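Local coordinates for protein DNA-3-methyladenine glycosidase II, putative (Deinococcus radiodurans, PDB 2YG9) that belongs to the HhH-GPD superfamily of base excision DNA repair proteins, with an all-alpha fold that has no strands, at residues A159-F162 / L163-L167; D195-A198 / R199-P202; R204-A207 / S208-L211. One frame throughout, in Å; residues are numbered along the deposited sequence. Where two conformers were deposited one is given.

How the contacts relate
Each contact is local, between neighbouring turns of one helix, and the three follow one another along the chain. Contact 1 lies on helix 156-166, contact 2 at the end of helix 193-200, and contact 3 at the start of helix 204-219. Contact 1 is near the centre of the chain. Contacts 1 and 2 do not touch, and their centres are about 18 Å apart. Contact 3 touches both, with its centre about 13 Å from that of contact 1 and 11 Å from that of contact 2. Leu164 packs on Ser205 and Arg209, while Trp200 reaches Leu211 and Thr197 O meets Arg204 CD. Helix 204-219 therefore bridges the central helix and the outlying one in this all-helical fold.

Contact 1: A159-F162 / L163-L167; sequences AEMF and LLFAL
Phe162 has a chi1 of 177°, which sets CG opposite the backbone N and brings its ring to Ala166 and Leu167 on the next turn. The ring meets both obliquely. Its CD1 is 3.5 Å from Ala166 CB, and its CE2 is 3.8 Å from Leu167 CD1. Met161 turns the other way, with CG beside its backbone N, and bends at chi2 and chi3. Its SD comes to the edge of the Phe165 ring, 4.0 Å from Phe165 CE2. This is a Met-aromatic contact in the ring plane. Leu164 CD2 lies over the centre of one face of the same Phe165 ring, 3.6 Å above its plane.

The backbone bonds are regular up to Phe165. Then Phe162 O accepts twice. Leu167 N gives the straighter bond, at 3.0 Å and 159°. Ala166 N is also bonded to Phe162 O, at 2.8 Å but only 138°. The helix thus widens into a pi-type turn at 163-166.

Helix 141-149 covers Leu163 and touches Phe162 through Leu148. Helix 61-71 packs on Phe162 and Ala166. Trp212 of helix 204-219 meets Met161 and Leu164.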
ATOM      1  N   ALA A 159      -1.370   1.258  -6.344  1.00  6.81           N
ATOM      2  CA  ALA A 159       0.092   1.174  -6.539  1.00  6.30           C
ATOM      3  C   ALA A 159       0.847   1.740  -5.349  1.00  6.17           C
ATOM      4  O   ALA A 159       1.777   1.123  -4.833  1.00  7.61           O
ATOM      5  CB  ALA A 159       0.496   1.887  -7.852  1.00  6.30           C
ATOM      6  N   GLU A 160       0.380   2.880  -4.850  1.00  6.38           N
ATOM      7  CA  GLU A 160       0.987   3.578  -3.711  1.00  6.58           C
ATOM      8  C   GLU A 160       0.799   2.853  -2.394  1.00  6.02           C
ATOM      9  O   GLU A 160       1.702   2.822  -1.570  1.00  6.11           O
ATOM     10  CB  GLU A 160       0.386   4.982  -3.608  1.00  6.17           C
ATOM     11  CG  GLU A 160       0.840   5.911  -4.703  1.00  7.44           C
ATOM     12  CD  GLU A 160       0.215   7.322  -4.647  1.00  7.94           C
ATOM     13  OE1 GLU A 160      -0.968   7.453  -4.234  1.00 12.45           O
ATOM     14  OE2 GLU A 160       0.910   8.306  -5.044  1.00 14.86           O
ATOM     15  N   MET A 161      -0.372   2.254  -2.202  1.00  7.36           N
ATOM     16  CA  MET A 161      -0.630   1.445  -1.028  1.00  6.97           C
ATOM     17  C   MET A 161       0.286   0.204  -1.042  1.00  6.98           C
ATOM     18  O   MET A 161       0.722  -0.293  -0.003  1.00  7.62           O
ATOM     19  CB  MET A 161      -2.095   0.992  -1.021  1.00  6.81           C
ATOM     20  CG  MET A 161      -3.143   2.053  -0.668  1.00  8.84           C
ATOM     21  SD  MET A 161      -2.754   2.996   0.806  1.00  8.59           S
ATOM     22  CE  MET A 161      -1.992   4.446   0.140  1.00  8.78           C
ATOM     23  N   PHE A 162       0.499  -0.330  -2.227  1.00  7.00           N
ATOM     24  CA  PHE A 162       1.392  -1.484  -2.422  1.00  7.10           C
ATOM     25  C   PHE A 162       2.871  -1.169  -2.068  1.00  5.76           C
ATOM     26  O   PHE A 162       3.568  -1.914  -1.362  1.00  4.71           O
ATOM     27  CB  PHE A 162       1.231  -1.994  -3.862  1.00  7.45           C
ATOM     28  CG  PHE A 162       2.142  -3.144  -4.223  1.00  7.42           C
ATOM     29  CD1 PHE A 162       1.891  -4.415  -3.750  1.00 10.56           C
ATOM     30  CD2 PHE A 162       3.256  -2.935  -4.996  1.00  8.28           C
ATOM     31  CE1 PHE A 162       2.762  -5.476  -4.065  1.00 10.15           C
ATOM     32  CE2 PHE A 162       4.104  -3.983  -5.332  1.00  9.00           C
ATOM     33  CZ  PHE A 162       3.840  -5.242  -4.897  1.00  8.73           C
ATOM     34  N   LEU A 163       3.345  -0.048  -2.553  1.00  6.38           N
ATOM     35  CA  LEU A 163       4.658   0.450  -2.156  1.00  6.82           C
ATOM     36  C   LEU A 163       4.777   0.614  -0.649  1.00  7.21           C
ATOM     37  O   LEU A 163       5.777   0.157  -0.047  1.00  8.27           O
ATOM     38  CB  LEU A 163       4.939   1.807  -2.837  1.00  6.76           C
ATOM     39  CG  LEU A 163       5.676   1.814  -4.177  1.00  5.78           C
ATOM     40  CD1 LEU A 163       4.995   0.958  -5.194  1.00 13.17           C
ATOM     41  CD2 LEU A 163       5.769   3.262  -4.651  1.00  7.65           C
ATOM     42  N   LEU A 164       3.768   1.245  -0.033  1.00  5.98           N
ATOM     43  CA  LEU A 164       3.822   1.548   1.387  1.00  6.20           C
ATOM     44  C   LEU A 164       3.705   0.293   2.246  1.00  6.30           C
ATOM     45  O   LEU A 164       4.562   0.031   3.105  1.00  5.37           O
ATOM     46  CB  LEU A 164       2.773   2.594   1.754  1.00  5.55           C
ATOM     47  CG  LEU A 164       2.803   3.312   3.117  1.00  5.42           C
ATOM     48  CD1 LEU A 164       1.888   4.553   2.966  1.00  4.94           C
ATOM     49  CD2 LEU A 164       2.341   2.432   4.313  1.00  4.72           C
ATOM     50  N   PHE A 165       2.667  -0.504   1.999  1.00  6.29           N
ATOM     51  CA  PHE A 165       2.401  -1.640   2.825  1.00  7.57           C
ATOM     52  C   PHE A 165       3.102  -2.926   2.402  1.00  9.15           C
ATOM     53  O   PHE A 165       3.482  -3.690   3.287  1.00 11.08           O
ATOM     54  CB  PHE A 165       0.915  -1.898   2.989  1.00  7.95           C
ATOM     55  CG  PHE A 165       0.214  -0.863   3.788  1.00  6.94           C
ATOM     56  CD1 PHE A 165       0.326  -0.843   5.178  1.00  9.09           C
ATOM     57  CD2 PHE A 165      -0.545   0.104   3.173  1.00  7.87           C
ATOM     58  CE1 PHE A 165      -0.353   0.118   5.931  1.00  9.61           C
ATOM     59  CE2 PHE A 165      -1.222   1.050   3.922  1.00  6.87           C
ATOM     60  CZ  PHE A 165      -1.104   1.068   5.288  1.00  8.62           C
ATOM     61  N   ALA A 166       3.267  -3.199   1.114  1.00  9.15           N
ATOM     62  CA  ALA A 166       3.906  -4.490   0.711  1.00  9.46           C
ATOM     63  C   ALA A 166       5.420  -4.343   0.651  1.00  9.82           C
ATOM     64  O   ALA A 166       6.182  -5.140   1.242  1.00 12.03           O
ATOM     65  CB  ALA A 166       3.363  -5.008  -0.639  1.00  9.53           C
ATOM     66  N   LEU A 167       5.865  -3.302  -0.024  1.00  9.52           N
ATOM     67  CA  LEU A 167       7.276  -3.096  -0.253  1.00  9.45           C
ATOM     68  C   LEU A 167       7.911  -2.330   0.916  1.00  9.37           C
ATOM     69  O   LEU A 167       9.129  -2.227   0.965  1.00  8.37           O
ATOM     70  CB  LEU A 167       7.509  -2.368  -1.583  1.00  9.90           C
ATOM     71  CG  LEU A 167       6.884  -3.017  -2.830  1.00  9.59           C
ATOM     72  CD1 LEU A 167       7.360  -2.375  -4.116  1.00  4.38           C
ATOM     73  CD2 LEU A 167       7.072  -4.547  -2.824  1.00  6.14           C
TER

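Contact 2: D195-A198 / R199-P202; sequences DVTA and RWAP
The Trp200 indole carries the preceding turn of its own helix on one face. Val196 O lies 3.6 Å above the plane of the Trp200 ring, offset toward the rim. Thr197 CA sits over the six-membered ring of Trp200 as a CH-pi contact, 4.2 Å from its centroid and 24° off the normal. Two methyl groups touch the outer ring atoms from the same side. Val196 CG1 is 3.7 Å from Trp200 CZ2, and Thr197 CG2 is 3.6 Å from Trp200 CZ3. Ala207 CB approaches the opposite face of the indole near CE3. At the rim, the indole N-H bonds to Asp39.

Val196 runs alongside the indole, pointing the same way, whereas Thr197 crosses it at a slant. Thr197 has a chi1 of 59°, which puts OG1 between the backbone N and the carbonyl carbon. There OG1 bonds to Trp193 O one turn back, and CG2 is left to face the indole.

The backbone loosens along this segment. Arg199 N is 3.4 Å from Asp195 O, a weak bond. Trp200 N then reaches back only three residues, to Thr197 O at 3.1 Å. Ala201 N does the same, to Ala198 O at 3.2 Å. Both of these are weak and bent.

A cis peptide before Pro202 follows, in the short link between helix 193-200 and helix 204-219, which are consecutive in this HhH-GPD superfamily protein. The change from a four-residue bond to three-residue bonds, all weak, is consistent with a helix fraying through a 3-10-like turn.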
ATOM      1  N   ASP A 195       2.914  21.400   0.778  1.00 11.04           N
ATOM      2  CA  ASP A 195       3.818  21.955   1.770  1.00 12.18           C
ATOM      3  C   ASP A 195       3.837  21.130   3.058  1.00 10.65           C
ATOM      4  O   ASP A 195       4.878  20.694   3.511  1.00 10.03           O
ATOM      5  CB  ASP A 195       3.402  23.374   2.138  1.00 12.92           C
ATOM      6  CG  ASP A 195       3.927  24.402   1.191  1.00 19.81           C
ATOM      7  OD1 ASP A 195       4.598  24.024   0.209  1.00 24.17           O
ATOM      8  OD2 ASP A 195       3.674  25.607   1.465  1.00 28.49           O
ATOM      9  N   VAL A 196       2.670  20.962   3.645  1.00  9.94           N
ATOM     10  CA  VAL A 196       2.540  20.153   4.842  1.00 10.27           C
ATOM     11  C   VAL A 196       3.243  18.783   4.732  1.00  9.84           C
ATOM     12  O   VAL A 196       4.074  18.404   5.576  1.00 10.33           O
ATOM     13  CB  VAL A 196       1.062  19.987   5.180  1.00  9.84           C
ATOM     14  CG1 VAL A 196       0.895  18.977   6.273  1.00  9.17           C
ATOM     15  CG2 VAL A 196       0.463  21.369   5.578  1.00  9.31           C
ATOM     16  N   THR A 197       2.917  18.042   3.676  1.00  9.44           N
ATOM     17  CA  THR A 197       3.411  16.684   3.505  1.00  9.12           C
ATOM     18  C   THR A 197       4.889  16.598   3.079  1.00  9.50           C
ATOM     19  O   THR A 197       5.579  15.645   3.460  1.00  8.42           O
ATOM     20  CB  THR A 197       2.510  15.887   2.529  1.00  8.60           C
ATOM     21  OG1 THR A 197       2.469  16.541   1.252  1.00  9.40           O
ATOM     22  CG2 THR A 197       1.087  15.760   3.107  1.00  6.67           C
ATOM     23  N   ALA A 198       5.381  17.591   2.320  1.00  9.72           N
ATOM     24  CA  ALA A 198       6.808  17.652   1.934  1.00 10.95           C
ATOM     25  C   ALA A 198       7.747  17.686   3.144  1.00 10.64           C
ATOM     26  O   ALA A 198       8.849  17.142   3.105  1.00 12.32           O
ATOM     27  CB  ALA A 198       7.053  18.907   1.041  1.00 10.17           C
ATOM     28  N   ARG A 199       7.310  18.353   4.203  1.00 11.60           N
ATOM     29  CA  ARG A 199       8.070  18.475   5.436  0.50 11.24           C
ATOM     30  C   ARG A 199       8.314  17.118   6.089  1.00 11.72           C
ATOM     31  O   ARG A 199       9.343  16.906   6.770  1.00 11.19           O
ATOM     32  CB  ARG A 199       7.318  19.372   6.408  0.50 11.76           C
ATOM     33  CG  ARG A 199       8.063  19.653   7.687  0.50 12.14           C
ATOM     34  CD  ARG A 199       7.357  20.672   8.499  0.50 12.27           C
ATOM     35  NE  ARG A 199       8.046  20.987   9.741  0.50 12.56           N
ATOM     36  CZ  ARG A 199       7.601  21.892  10.610  0.50 13.37           C
ATOM     37  NH1 ARG A 199       6.471  22.535  10.375  0.50 12.16           N
ATOM     38  NH2 ARG A 199       8.282  22.150  11.728  0.50 12.66           N
ATOM     39  N   TRP A 200       7.353  16.211   5.898  1.00 10.39           N
ATOM     40  CA  TRP A 200       7.450  14.873   6.459  1.00  9.07           C
ATOM     41  C   TRP A 200       8.447  14.010   5.756  1.00  8.45           C
ATOM     42  O   TRP A 200       8.938  13.080   6.342  1.00  8.66           O
ATOM     43  CB  TRP A 200       6.090  14.180   6.441  1.00  8.32           C
ATOM     44  CG  TRP A 200       5.012  14.937   7.159  1.00  6.03           C
ATOM     45  CD1 TRP A 200       5.161  15.897   8.118  1.00  6.23           C
ATOM     46  CD2 TRP A 200       3.608  14.765   6.981  1.00  6.04           C
ATOM     47  NE1 TRP A 200       3.930  16.340   8.537  1.00  8.21           N
ATOM     48  CE2 TRP A 200       2.959  15.639   7.885  1.00  3.98           C
ATOM     49  CE3 TRP A 200       2.838  13.934   6.176  1.00  5.45           C
ATOM     50  CZ2 TRP A 200       1.570  15.730   7.972  1.00  6.27           C
ATOM     51  CZ3 TRP A 200       1.456  14.005   6.275  1.00  6.18           C
ATOM     52  CH2 TRP A 200       0.840  14.908   7.164  1.00  6.43           C
ATOM     53  N   ALA A 201       8.750  14.314   4.498  1.00  8.78           N
ATOM     54  CA  ALA A 201       9.813  13.609   3.764  1.00  8.62           C
ATOM     55  C   ALA A 201      11.114  13.615   4.571  1.00  8.22           C
ATOM     56  O   ALA A 201      11.414  14.607   5.169  1.00  6.79           O
ATOM     57  CB  ALA A 201      10.015  14.267   2.422  1.00  7.92           C
ATOM     58  N   PRO A 202      11.876  12.506   4.583  1.00  8.34           N
ATOM     59  CA  PRO A 202      11.708  11.225   3.873  1.00  8.47           C
ATOM     60  C   PRO A 202      10.901  10.132   4.594  1.00  8.29           C
ATOM     61  O   PRO A 202      11.140   8.923   4.340  1.00  7.89           O
ATOM     62  CB  PRO A 202      13.150  10.761   3.717  1.00  8.34           C
ATOM     63  CG  PRO A 202      13.734  11.119   5.015  1.00  8.37           C
ATOM     64  CD  PRO A 202      13.155  12.512   5.314  1.00  9.03           C
TER

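Contact 3: R204-A207 / S208-L211; sequences RSLA and SRYL
Ser208 with Arg204 and Tyr210 with Leu206 form a local, turn-to-turn contact, buried in the first turns of helix 204-219. Ser208 grips Arg204 O twice. Its backbone N is 2.9 Å from that oxygen, and Ser208 OG is also 2.9 Å from Arg204 O. The two donors come from opposite faces of the carbonyl plane. Ser208 has a chi1 of -72°, with OG anti to its own carbonyl carbon, and this turns OG back toward the carbonyl of Arg204. OG also lies within bonding range of Val172 O, and its one hydrogen is probably shared between the two carbonyls.

Leu206 and Tyr210 run side by side. Leu206 CG is 3.7 Å from Tyr210 CE2, and Leu206 CD1 is 3.8 Å from the same CE2. Arg209 crosses Leu206 at a slant, with NH1 4.0 Å from Leu206 CD1. The polar ends have partners in other parts of the chain: Tyr210 OH bonds to Gly50 O, Arg209 NH2 to Pro53 O, and Arg204 NE forms a salt bridge with Asp171.

Helices 30-36 and 40-49 cover Leu206, Ala207 and Tyr210. Leu211 packs on helix 178-187. Four i to i-4 backbone bonds mark a regular alpha-helix, and the serine adds the familiar hydroxyl bond to the carbonyl one turn earlier.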
ATOM      1  N   ARG A 204       7.241  10.064   4.773  1.00  6.54           N
ATOM      2  CA  ARG A 204       5.815  10.282   4.457  1.00  6.72           C
ATOM      3  C   ARG A 204       4.966   9.045   4.672  1.00  5.65           C
ATOM      4  O   ARG A 204       3.774   9.166   4.951  1.00  5.11           O
ATOM      5  CB  ARG A 204       5.685  10.850   3.054  1.00  5.30           C
ATOM      6  CG  ARG A 204       5.825  12.349   3.082  1.00  7.57           C
ATOM      7  CD  ARG A 204       5.852  12.953   1.720  1.00  8.74           C
ATOM      8  NE  ARG A 204       7.051  12.605   0.943  1.00 11.23           N
ATOM      9  CZ  ARG A 204       7.305  13.123  -0.248  1.00 12.07           C
ATOM     10  NH1 ARG A 204       6.457  13.991  -0.772  1.00 14.98           N
ATOM     11  NH2 ARG A 204       8.404  12.792  -0.911  1.00 13.51           N
ATOM     12  N   SER A 205       5.573   7.849   4.565  1.00  6.08           N
ATOM     13  CA  SER A 205       4.831   6.598   4.797  1.00  6.05           C
ATOM     14  C   SER A 205       4.403   6.484   6.253  1.00  5.99           C
ATOM     15  O   SER A 205       3.253   6.236   6.521  1.00  5.73           O
ATOM     16  CB  SER A 205       5.642   5.336   4.412  1.00  6.60           C
ATOM     17  OG  SER A 205       5.871   5.295   3.019  1.00 10.14           O
ATOM     18  N   LEU A 206       5.319   6.670   7.196  1.00  5.35           N
ATOM     19  CA  LEU A 206       4.942   6.587   8.604  1.00  5.40           C
ATOM     20  C   LEU A 206       4.011   7.725   9.012  1.00  4.87           C
ATOM     21  O   LEU A 206       3.091   7.491   9.804  1.00  4.98           O
ATOM     22  CB  LEU A 206       6.184   6.498   9.536  1.00  4.90           C
ATOM     23  CG  LEU A 206       5.952   6.226  11.025  1.00  6.29           C
ATOM     24  CD1 LEU A 206       5.313   4.834  11.259  1.00  3.82           C
ATOM     25  CD2 LEU A 206       7.273   6.397  11.834  1.00  5.18           C
ATOM     26  N   ALA A 207       4.235   8.924   8.479  1.00  5.42           N
ATOM     27  CA  ALA A 207       3.311  10.053   8.716  1.00  5.19           C
ATOM     28  C   ALA A 207       1.919   9.628   8.255  1.00  5.48           C
ATOM     29  O   ALA A 207       0.985   9.790   8.968  1.00  6.31           O
ATOM     30  CB  ALA A 207       3.731  11.269   7.958  1.00  6.00           C
ATOM     31  N   SER A 208       1.816   9.091   7.034  1.00  6.15           N
ATOM     32  CA  SER A 208       0.550   8.570   6.506  1.00  5.40           C
ATOM     33  C   SER A 208      -0.090   7.550   7.485  1.00  6.20           C
ATOM     34  O   SER A 208      -1.268   7.644   7.816  1.00  6.24           O
ATOM     35  CB  SER A 208       0.783   7.939   5.138  1.00  5.45           C
ATOM     36  OG  SER A 208       1.038   8.904   4.145  1.00  3.68           O
ATOM     37  N   ARG A 209       0.701   6.590   7.956  1.00  5.48           N
ATOM     38  CA  ARG A 209       0.205   5.593   8.897  1.00  6.14           C
ATOM     39  C   ARG A 209      -0.287   6.214  10.214  1.00  6.79           C
ATOM     40  O   ARG A 209      -1.306   5.759  10.789  1.00  7.09           O
ATOM     41  CB  ARG A 209       1.274   4.525   9.139  1.00  6.02           C
ATOM     42  CG  ARG A 209       1.529   3.659   7.895  1.00  6.13           C
ATOM     43  CD  ARG A 209       2.651   2.655   8.159  1.00  5.40           C
ATOM     44  NE  ARG A 209       2.278   1.722   9.234  1.00  8.15           N
ATOM     45  CZ  ARG A 209       3.129   1.038  10.013  1.00  6.11           C
ATOM     46  NH1 ARG A 209       4.437   1.205   9.924  1.00  6.23           N
ATOM     47  NH2 ARG A 209       2.648   0.228  10.939  1.00  6.46           N
ATOM     48  N   TYR A 210       0.386   7.264  10.666  1.00  6.67           N
ATOM     49  CA  TYR A 210      -0.091   8.002  11.843  1.00  5.98           C
ATOM     50  C   TYR A 210      -1.366   8.781  11.582  1.00  5.13           C
ATOM     51  O   TYR A 210      -2.207   8.877  12.460  1.00  4.08           O
ATOM     52  CB  TYR A 210       1.017   8.899  12.448  1.00  6.42           C
ATOM     53  CG  TYR A 210       1.899   8.168  13.440  1.00  5.93           C
ATOM     54  CD1 TYR A 210       1.391   7.735  14.677  1.00  5.30           C
ATOM     55  CD2 TYR A 210       3.201   7.855  13.129  1.00  6.83           C
ATOM     56  CE1 TYR A 210       2.193   7.024  15.585  1.00  5.43           C
ATOM     57  CE2 TYR A 210       4.005   7.143  14.028  1.00  8.03           C
ATOM     58  CZ  TYR A 210       3.496   6.734  15.256  1.00  5.07           C
ATOM     59  OH  TYR A 210       4.341   6.034  16.114  1.00  8.76           O
ATOM     60  N   LEU A 211      -1.535   9.357  10.390  1.00  6.34           N
ATOM     61  CA  LEU A 211      -2.836   9.947  10.051  1.00  6.01           C
ATOM     62  C   LEU A 211      -3.994   8.934  10.081  1.00  7.08           C
ATOM     63  O   LEU A 211      -5.104   9.226  10.602  1.00  6.07           O
ATOM     64  CB  LEU A 211      -2.784  10.667   8.698  1.00  8.07           C
ATOM     65  CG  LEU A 211      -2.001  11.990   8.614  1.00  6.71           C
ATOM     66  CD1 LEU A 211      -2.074  12.513   7.190  1.00  6.73           C
ATOM     67  CD2 LEU A 211      -2.524  13.008   9.630  1.00 10.10           C
TER